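Local coordinates for galactose mutarotase-like protein (PDB 3OS7), which probably binds carbohydrate and, like other members of the aldose 1-epimerase family, may interconvert the alpha and beta anomers of aldose sugars such as galactose, at residues Pro79-Asp85 and Asn104-Gly110; Leu180-Tyr184 and Pro302-Ile306; Arg216-Thr220 and Ser305-Ser309. All coordinates share one frame; numbering follows the deposited sequence.

Interaction 1: residues Pro79-Asp85 and Asn104-Gly110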
loop_
_atom_site.group_PDB
_atom_site.type_symbol
_atom_site.label_atom_id
_atom_site.label_comp_id
_atom_site.label_asym_id
_atom_site.label_seq_id
_atom_site.Cartn_x
_atom_site.Cartn_y
_atom_site.Cartn_z
ATOM N N PRO A 79 1.185 -11.854 0.272
ATOM C CA PRO A 79 0.490 -11.246 1.395
ATOM C C PRO A 79 1.274 -10.026 1.888
ATOM O O PRO A 79 2.490 -9.990 1.715
ATOM C CB PRO A 79 0.556 -12.328 2.451
ATOM C CG PRO A 79 1.887 -12.990 2.201
ATOM C CD PRO A 79 2.084 -12.941 0.719
ATOM N N PRO A 80 0.607 -9.063 2.534
ATOM C CA PRO A 80 1.355 -8.009 3.214
ATOM C C PRO A 80 2.078 -8.562 4.436
ATOM O O PRO A 80 1.513 -9.281 5.232
ATOM C CB PRO A 80 0.266 -7.014 3.633
ATOM C CG PRO A 80 -0.919 -7.842 3.842
ATOM C CD PRO A 80 -0.833 -9.001 2.868
ATOM N N ASN A 81 3.340 -8.207 4.582
ATOM C CA ASN A 81 4.107 -8.549 5.752
ATOM C C ASN A 81 4.326 -10.062 5.883
ATOM O O ASN A 81 4.253 -10.796 4.866
ATOM C CB ASN A 81 3.452 -7.922 6.989
ATOM C CG ASN A 81 4.477 -7.474 8.014
ATOM O OD1 ASN A 81 5.069 -8.296 8.702
ATOM N ND2 ASN A 81 4.707 -6.175 8.099
ATOM N N ARG A 82 4.553 -10.535 7.109
ATOM C CA ARG A 82 5.144 -11.849 7.369
ATOM C C ARG A 82 4.199 -13.055 7.512
ATOM O O ARG A 82 3.093 -12.949 8.034
ATOM C CB ARG A 82 6.025 -11.759 8.615
ATOM C CG ARG A 82 7.179 -10.817 8.450
ATOM C CD ARG A 82 7.664 -10.357 9.801
ATOM N NE ARG A 82 8.857 -9.548 9.632
ATOM C CZ ARG A 82 8.872 -8.239 9.466
ATOM N NH1 ARG A 82 7.753 -7.527 9.486
ATOM N NH2 ARG A 82 10.031 -7.637 9.302
ATOM N N ILE A 83 4.650 -14.195 6.981
ATOM C CA ILE A 83 4.084 -15.498 7.296
ATOM C C ILE A 83 5.157 -16.290 8.027
ATOM O O ILE A 83 6.248 -16.554 7.455
ATOM C CB ILE A 83 3.635 -16.301 6.045
ATOM C CG1 ILE A 83 2.704 -15.489 5.125
ATOM C CG2 ILE A 83 3.020 -17.680 6.447
ATOM C CD1 ILE A 83 1.463 -14.954 5.760
ATOM N N ASP A 84 4.853 -16.670 9.269
ATOM C CA ASP A 84 5.758 -17.438 10.127
ATOM C C ASP A 84 6.323 -18.696 9.472
ATOM O O ASP A 84 5.574 -19.583 9.030
ATOM C CB ASP A 84 4.981 -17.765 11.438
ATOM C CG ASP A 84 5.812 -18.496 12.484
ATOM O OD1 ASP A 84 6.988 -18.829 12.223
ATOM O OD2 ASP A 84 5.250 -18.720 13.597
ATOM N N ASP A 85 7.664 -18.769 9.353
ATOM C CA ASP A 85 8.338 -19.933 8.733
ATOM C C ASP A 85 7.932 -20.182 7.282
ATOM O O ASP A 85 8.192 -21.252 6.730
ATOM C CB ASP A 85 8.130 -21.228 9.571
ATOM C CG ASP A 85 8.812 -21.197 10.914
ATOM O OD1 ASP A 85 9.730 -20.371 11.127
ATOM O OD2 ASP A 85 8.407 -22.004 11.790
ATOM N N ASN A 104 14.586 -13.468 10.448
ATOM C CA ASN A 104 13.421 -13.871 11.241
ATOM C C ASN A 104 12.696 -15.161 10.736
ATOM O O ASN A 104 11.649 -15.553 11.283
ATOM C CB ASN A 104 12.440 -12.696 11.329
ATOM C CG ASN A 104 12.998 -11.530 12.117
ATOM O OD1 ASN A 104 13.640 -11.721 13.140
ATOM N ND2 ASN A 104 12.728 -10.319 11.655
ATOM N N ASN A 105 13.273 -15.802 9.716
ATOM C CA ASN A 105 12.751 -17.013 9.069
ATOM C C ASN A 105 11.275 -16.916 8.687
ATOM O O ASN A 105 10.454 -17.690 9.151
ATOM C CB ASN A 105 13.020 -18.250 9.941
ATOM C CG ASN A 105 13.032 -19.523 9.141
ATOM O OD1 ASN A 105 13.863 -19.694 8.227
ATOM N ND2 ASN A 105 12.118 -20.429 9.458
ATOM N N ASN A 106 10.959 -15.932 7.848
ATOM C CA ASN A 106 9.593 -15.717 7.390
ATOM C C ASN A 106 9.533 -15.606 5.881
ATOM O O ASN A 106 10.557 -15.367 5.223
ATOM C CB ASN A 106 9.061 -14.428 8.005
ATOM C CG ASN A 106 8.902 -14.505 9.504
ATOM O OD1 ASN A 106 8.461 -15.530 10.069
ATOM N ND2 ASN A 106 9.250 -13.410 10.173
ATOM N N TYR A 107 8.332 -15.775 5.321
ATOM C CA TYR A 107 8.020 -15.278 3.997
ATOM C C TYR A 107 7.354 -13.929 4.171
ATOM O O TYR A 107 6.458 -13.784 5.016
ATOM C CB TYR A 107 7.120 -16.233 3.199
ATOM C CG TYR A 107 6.933 -15.754 1.780
ATOM C CD1 TYR A 107 7.931 -15.917 0.839
ATOM C CD2 TYR A 107 5.785 -15.072 1.393
ATOM C CE1 TYR A 107 7.803 -15.450 -0.434
ATOM C CE2 TYR A 107 5.654 -14.585 0.099
ATOM C CZ TYR A 107 6.675 -14.775 -0.806
ATOM O OH TYR A 107 6.566 -14.310 -2.088
ATOM N N ILE A 108 7.736 -12.937 3.356
ATOM C CA ILE A 108 7.228 -11.567 3.577
ATOM C C ILE A 108 6.868 -10.910 2.243
ATOM O O ILE A 108 7.575 -11.099 1.247
ATOM C CB ILE A 108 8.259 -10.707 4.347
ATOM C CG1 ILE A 108 7.630 -9.458 4.941
ATOM C CG2 ILE A 108 9.438 -10.344 3.451
ATOM C CD1 ILE A 108 8.598 -8.572 5.827
ATOM N N HIS A 109 5.733 -10.195 2.232
ATOM C CA HIS A 109 5.329 -9.230 1.194
ATOM C C HIS A 109 4.873 -9.747 -0.182
ATOM O O HIS A 109 4.137 -9.051 -0.894
ATOM C CB HIS A 109 6.396 -8.155 1.002
ATOM C CG HIS A 109 6.577 -7.259 2.186
ATOM N ND1 HIS A 109 5.528 -6.889 3.016
ATOM C CD2 HIS A 109 7.676 -6.613 2.647
ATOM C CE1 HIS A 109 6.001 -6.093 3.968
ATOM N NE2 HIS A 109 7.300 -5.916 3.767
ATOM N N GLY A 110 5.291 -10.946 -0.558
ATOM C CA GLY A 110 4.934 -11.487 -1.868
ATOM C C GLY A 110 5.825 -11.049 -3.034
ATOM O O GLY A 110 6.785 -10.307 -2.862
#
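Arg82 and Ile108 form an antiparallel, non-hydrogen-bonded pair, and their side chains run alongside each other on the same face of the sheet. Starting from Arg82, CB lies 3.9 Å from Asn106 ND2. Arg82 CG reaches Ile108 CD1 at 3.7 Å. Arg82 CD comes to 3.5 Å from Asn106 ND2. The chain is extended from CG to NE, which carries the guanidinium alongside Ile108, and chi4 near 90° turns one face to Ile108 CD1; that methyl stands over the centre of the face, 3.7 Å above the plane. Asn106 ND2 meets the edge, its amide plane turned 83° from the guanidinium. At the tip, Arg82 NH1 donates to Asn81 OD1 (2.9 Å) and NH2 makes a salt bridge to Glu101, so the polar bonds and the methyl together hold the flat group in place. Glu101 also binds the ND2 atoms of Asn104 and Asn106, where Asn105 and Asn106 form a G1 bulge facing it. The next pair, Ile83 with Tyr107, is hydrogen-bonded, with Ile83 N to Tyr107 O at 2.7 Å. In the three-stranded antiparallel sheet, strand 82-90 runs between strands 106-108 and 93-96; beyond the paired residues, Pro80 and Asn81 pack on Gln303 of strand 297-303.

Interaction 2: residues Leu180-Tyr184 and Pro302-Ile306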
loop_
_atom_site.group_PDB
_atom_site.type_symbol
_atom_site.label_atom_id
_atom_site.label_comp_id
_atom_site.label_asym_id
_atom_site.label_seq_id
_atom_site.Cartn_x
_atom_site.Cartn_y
_atom_site.Cartn_z
ATOM N N LEU A 180 -6.374 -15.408 1.059
ATOM C CA LEU A 180 -6.327 -14.028 0.616
ATOM C C LEU A 180 -5.955 -13.093 1.766
ATOM O O LEU A 180 -6.621 -13.058 2.808
ATOM C CB LEU A 180 -7.702 -13.601 0.105
ATOM C CG LEU A 180 -7.833 -12.150 -0.370
ATOM C CD1 LEU A 180 -7.158 -11.948 -1.705
ATOM C CD2 LEU A 180 -9.300 -11.823 -0.450
ATOM N N SER A 181 -4.908 -12.322 1.534
ATOM C CA SER A 181 -4.545 -11.192 2.389
ATOM C C SER A 181 -3.780 -10.235 1.478
ATOM O O SER A 181 -2.903 -10.654 0.738
ATOM C CB SER A 181 -3.707 -11.676 3.539
ATOM O OG SER A 181 -3.297 -10.623 4.372
ATOM N N VAL A 182 -4.182 -8.985 1.486
ATOM C CA VAL A 182 -3.682 -7.982 0.565
ATOM C C VAL A 182 -3.311 -6.735 1.369
ATOM O O VAL A 182 -3.957 -6.410 2.359
ATOM C CB VAL A 182 -4.773 -7.569 -0.454
ATOM C CG1 VAL A 182 -4.249 -6.472 -1.443
ATOM C CG2 VAL A 182 -5.279 -8.766 -1.221
ATOM N N GLY A 183 -2.337 -5.980 0.877
ATOM C CA GLY A 183 -2.033 -4.691 1.452
ATOM C C GLY A 183 -1.123 -3.900 0.539
ATOM O O GLY A 183 -0.892 -4.286 -0.612
ATOM N N TYR A 184 -0.659 -2.757 1.057
ATOM C CA TYR A 184 0.266 -1.920 0.341
ATOM C C TYR A 184 1.374 -1.454 1.253
ATOM O O TYR A 184 1.160 -1.195 2.420
ATOM C CB TYR A 184 -0.404 -0.685 -0.202
ATOM C CG TYR A 184 -1.157 -0.903 -1.478
ATOM C CD1 TYR A 184 -2.455 -1.346 -1.471
ATOM C CD2 TYR A 184 -0.558 -0.628 -2.704
ATOM C CE1 TYR A 184 -3.129 -1.548 -2.642
ATOM C CE2 TYR A 184 -1.206 -0.825 -3.867
ATOM C CZ TYR A 184 -2.510 -1.256 -3.851
ATOM O OH TYR A 184 -3.180 -1.441 -5.049
ATOM N N PRO A 302 -1.601 -0.104 4.700
ATOM C CA PRO A 302 -2.879 -0.743 4.961
ATOM C C PRO A 302 -2.840 -2.218 4.624
ATOM O O PRO A 302 -2.133 -2.614 3.693
ATOM C CB PRO A 302 -3.836 -0.002 4.049
ATOM C CG PRO A 302 -3.020 0.516 2.956
ATOM C CD PRO A 302 -1.678 0.825 3.546
ATOM N N GLN A 303 -3.606 -3.005 5.376
ATOM C CA GLN A 303 -3.689 -4.458 5.182
ATOM C C GLN A 303 -5.098 -4.941 5.441
ATOM O O GLN A 303 -5.774 -4.414 6.313
ATOM C CB GLN A 303 -2.735 -5.220 6.146
ATOM C CG GLN A 303 -1.335 -4.706 6.215
ATOM C CD GLN A 303 -0.367 -5.550 7.042
ATOM O OE1 GLN A 303 0.841 -5.391 6.916
ATOM N NE2 GLN A 303 -0.879 -6.451 7.867
ATOM N N THR A 304 -5.530 -5.963 4.700
ATOM C CA THR A 304 -6.830 -6.591 4.957
ATOM C C THR A 304 -6.879 -7.410 6.236
ATOM O O THR A 304 -7.948 -7.693 6.769
ATOM C CB THR A 304 -7.246 -7.504 3.784
ATOM O OG1 THR A 304 -6.234 -8.519 3.579
ATOM C CG2 THR A 304 -7.421 -6.670 2.530
ATOM N N SER A 305 -5.722 -7.815 6.724
ATOM C CA SER A 305 -5.648 -8.697 7.847
ATOM C C SER A 305 -4.398 -8.404 8.657
ATOM O O SER A 305 -3.498 -7.699 8.213
ATOM C CB SER A 305 -5.658 -10.159 7.398
ATOM O OG SER A 305 -4.469 -10.573 6.747
ATOM N N ILE A 306 -4.369 -8.987 9.843
ATOM C CA ILE A 306 -3.242 -8.878 10.720
ATOM C C ILE A 306 -2.011 -9.554 10.088
ATOM O O ILE A 306 -2.123 -10.439 9.224
ATOM C CB ILE A 306 -3.586 -9.469 12.122
ATOM C CG1 ILE A 306 -2.604 -8.985 13.174
ATOM C CG2 ILE A 306 -3.678 -11.020 12.097
ATOM C CD1 ILE A 306 -3.059 -9.333 14.579
HETATM O O HOH W 1 -7.319 -10.792 4.345
#
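Gly183 and Gln303 make a single bridge between antiparallel strands 178-189 and 297-303, in the antiparallel beta-sandwich of the galactose mutarotase family; their CA atoms are 4.1 Å apart. Along 302-306, Pro302 comes first. Its carbonyl O accepts Tyr184 N at 3.0 Å, and Gly183, having no side chain, lets its CA approach Pro302 O to 3.1 Å. The Pro302 ring lies against the Tyr184 backbone and CB. Gln303 then reaches forward along its own segment with an extended side chain, and Gln303 NE2 donates to Ser305 O. Thr304 bonds through both backbone and side chain: its N donates to Val182 O at 2.9 Å, nearly in line with the C=O bond, and OG1 takes the Val182 N-H at 3.0 Å through a nearly straight bond (169°). OG1 can do so because chi1 of 58° places it between the backbone N and carbonyl carbon, which leaves CG2 to rest against Val182 CB. The same hydroxyl donates to a water that in turn donates to Leu180 O, extending the link past the bridge. Trp330 of strand 329-340 packs on Val182 and Thr304. Last comes Ser305, whose OG hydrogen-bonds Ser181 OG across the segments at 2.6 Å.

Interaction 3: residues Arg216-Thr220 and Ser305-Ser309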
loop_
_atom_site.group_PDB
_atom_site.type_symbol
_atom_site.label_atom_id
_atom_site.label_comp_id
_atom_site.label_asym_id
_atom_site.label_seq_id
_atom_site.Cartn_x
_atom_site.Cartn_y
_atom_site.Cartn_z
ATOM N N ARG A 216 10.569 -11.888 16.342
ATOM C CA ARG A 216 10.558 -12.189 14.897
ATOM C C ARG A 216 9.574 -11.322 14.113
ATOM O O ARG A 216 9.311 -11.549 12.940
ATOM C CB ARG A 216 10.263 -13.673 14.700
ATOM C CG ARG A 216 11.391 -14.562 15.188
ATOM C CD ARG A 216 11.035 -16.020 15.125
ATOM N NE ARG A 216 10.743 -16.412 13.754
ATOM C CZ ARG A 216 9.881 -17.356 13.388
ATOM N NH1 ARG A 216 9.178 -18.045 14.283
ATOM N NH2 ARG A 216 9.724 -17.619 12.099
ATOM N N ASN A 217 9.050 -10.293 14.768
ATOM C CA ASN A 217 8.059 -9.396 14.203
ATOM C C ASN A 217 6.706 -10.020 13.862
ATOM O O ASN A 217 5.954 -9.448 13.095
ATOM C CB ASN A 217 8.634 -8.578 13.030
ATOM C CG ASN A 217 9.657 -7.543 13.497
ATOM O OD1 ASN A 217 9.607 -7.085 14.628
ATOM N ND2 ASN A 217 10.569 -7.180 12.631
ATOM N N LEU A 218 6.396 -11.144 14.501
ATOM C CA LEU A 218 5.099 -11.823 14.400
ATOM C C LEU A 218 4.224 -11.360 15.570
ATOM O O LEU A 218 4.726 -11.156 16.672
ATOM C CB LEU A 218 5.286 -13.338 14.454
ATOM C CG LEU A 218 6.206 -13.895 13.364
ATOM C CD1 LEU A 218 6.654 -15.346 13.693
ATOM C CD2 LEU A 218 5.528 -13.803 12.045
ATOM N N PRO A 219 2.918 -11.186 15.331
ATOM C CA PRO A 219 2.067 -10.782 16.456
ATOM C C PRO A 219 2.011 -11.812 17.532
ATOM O O PRO A 219 1.971 -13.029 17.251
ATOM C CB PRO A 219 0.673 -10.637 15.837
ATOM C CG PRO A 219 0.885 -10.642 14.366
ATOM C CD PRO A 219 2.156 -11.339 14.083
ATOM N N THR A 220 1.971 -11.342 18.777
ATOM C CA THR A 220 1.738 -12.250 19.899
ATOM C C THR A 220 0.288 -12.642 20.007
ATOM O O THR A 220 -0.040 -13.633 20.662
ATOM C CB THR A 220 2.176 -11.648 21.233
ATOM O OG1 THR A 220 1.303 -10.571 21.578
ATOM C CG2 THR A 220 3.590 -11.143 21.151
ATOM N N SER A 305 -5.722 -7.815 6.724
ATOM C CA SER A 305 -5.648 -8.697 7.847
ATOM C C SER A 305 -4.398 -8.404 8.657
ATOM O O SER A 305 -3.498 -7.699 8.213
ATOM C CB SER A 305 -5.658 -10.159 7.398
ATOM O OG SER A 305 -4.469 -10.573 6.747
ATOM N N ILE A 306 -4.369 -8.987 9.843
ATOM C CA ILE A 306 -3.242 -8.878 10.720
ATOM C C ILE A 306 -2.011 -9.554 10.088
ATOM O O ILE A 306 -2.123 -10.439 9.224
ATOM C CB ILE A 306 -3.586 -9.469 12.122
ATOM C CG1 ILE A 306 -2.604 -8.985 13.174
ATOM C CG2 ILE A 306 -3.678 -11.020 12.097
ATOM C CD1 ILE A 306 -3.059 -9.333 14.579
ATOM N N ILE A 307 -0.835 -9.126 10.514
ATOM C CA ILE A 307 0.394 -9.808 10.152
ATOM C C ILE A 307 0.255 -11.290 10.527
ATOM O O ILE A 307 -0.264 -11.602 11.600
ATOM C CB ILE A 307 1.601 -9.227 10.901
ATOM C CG1 ILE A 307 1.839 -7.773 10.501
ATOM C CG2 ILE A 307 2.878 -10.088 10.622
ATOM C CD1 ILE A 307 3.045 -7.124 11.229
ATOM N N ASN A 308 0.693 -12.181 9.638
ATOM C CA ASN A 308 0.687 -13.645 9.881
ATOM C C ASN A 308 -0.744 -14.191 10.067
ATOM O O ASN A 308 -0.914 -15.160 10.754
ATOM C CB ASN A 308 1.563 -13.961 11.105
ATOM C CG ASN A 308 1.925 -15.457 11.250
ATOM O OD1 ASN A 308 2.134 -16.169 10.274
ATOM N ND2 ASN A 308 2.064 -15.902 12.495
ATOM N N SER A 309 -1.745 -13.537 9.468
ATOM C CA SER A 309 -3.162 -13.850 9.707
ATOM C C SER A 309 -3.553 -15.336 9.513
ATOM O O SER A 309 -4.372 -15.835 10.266
ATOM C CB SER A 309 -4.093 -12.977 8.848
ATOM O OG SER A 309 -4.025 -13.280 7.461
HETATM O O HOH W 2 1.686 -14.696 15.106
#
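Ile307 presents its CG2 methyl to Pro219 because chi1 of -64° sets CG1 anti to the carbonyl carbon and leaves CG2 opposite the backbone N; the methyl reaches Pro219 CD at 3.8 Å. In Asn308 it is CG that lies opposite the backbone N (chi1 -165°), and this swings the amide over to Leu218. There Leu218 CD2 touches Asn308 CG at 4.0 Å, the two side chains crossing at a slant.

Pro219 is central, touching Ile306, Ile307 and Asn308. Its CG comes within 3.1 Å of Ile307 O, a close approach of ring carbon to carbonyl oxygen, and also packs on Ile306 CG1 at 4.0 Å, while CD sits against Asn308 CB. The receiving surface is a type II beta turn from Ile306 to Ser309, closed by a weak bond from Ser309 N to Ile306 O. A hydroxyl pair, Ser305 OG with Ser309 OG at 2.8 Å, joins the residue just before the turn to its last residue. Between the segments the polar link is a water: it donates to Pro219 O (2.7 Å) and accepts from Asn308 ND2 (2.9 Å). The other end of that amide is also engaged, since Asn308 OD1 accepts from Asp84 N and from Asn311 ND2, which should hold the amide's rotation.

The turn belongs to the loop between strand 297-303 and helix 316-319, tied by backbone bonding of Ile306 to Ser319. Ile306 packs on Trp211 of strand 201-213, both isoleucines rest on Leu248 of strand 246-256, and Leu218 leans on Arg82 and Asp84 of strand 82-90.

In the fold
The three contacts adjoin. The centres of interactions 1 and 2 lie about 12 Å apart, those of interactions 1 and 3 about 9 Å, and those of interactions 2 and 3 about 11 Å. Interactions 2 and 3 share Ser305 and Ile306, so the chain leaving the strand bridge runs straight into the turn. Pro80 CD packs on Ser181 OG at 3.3 Å, joining 1 to 2. Arg216 joins 3 to 1: Arg216 NH2 makes a salt bridge to Asp85 OD1 at 2.9 Å. His109 NE2 is hydrogen-bonded to a bound tartrate, probably from crystallisation, and the side chains of Tyr107 and of Ser181 each lie about 4 Å from a bound tetraethylene glycol. Such molecules often mark pockets, consistent with a binding cleft beside interactions 1 and 2.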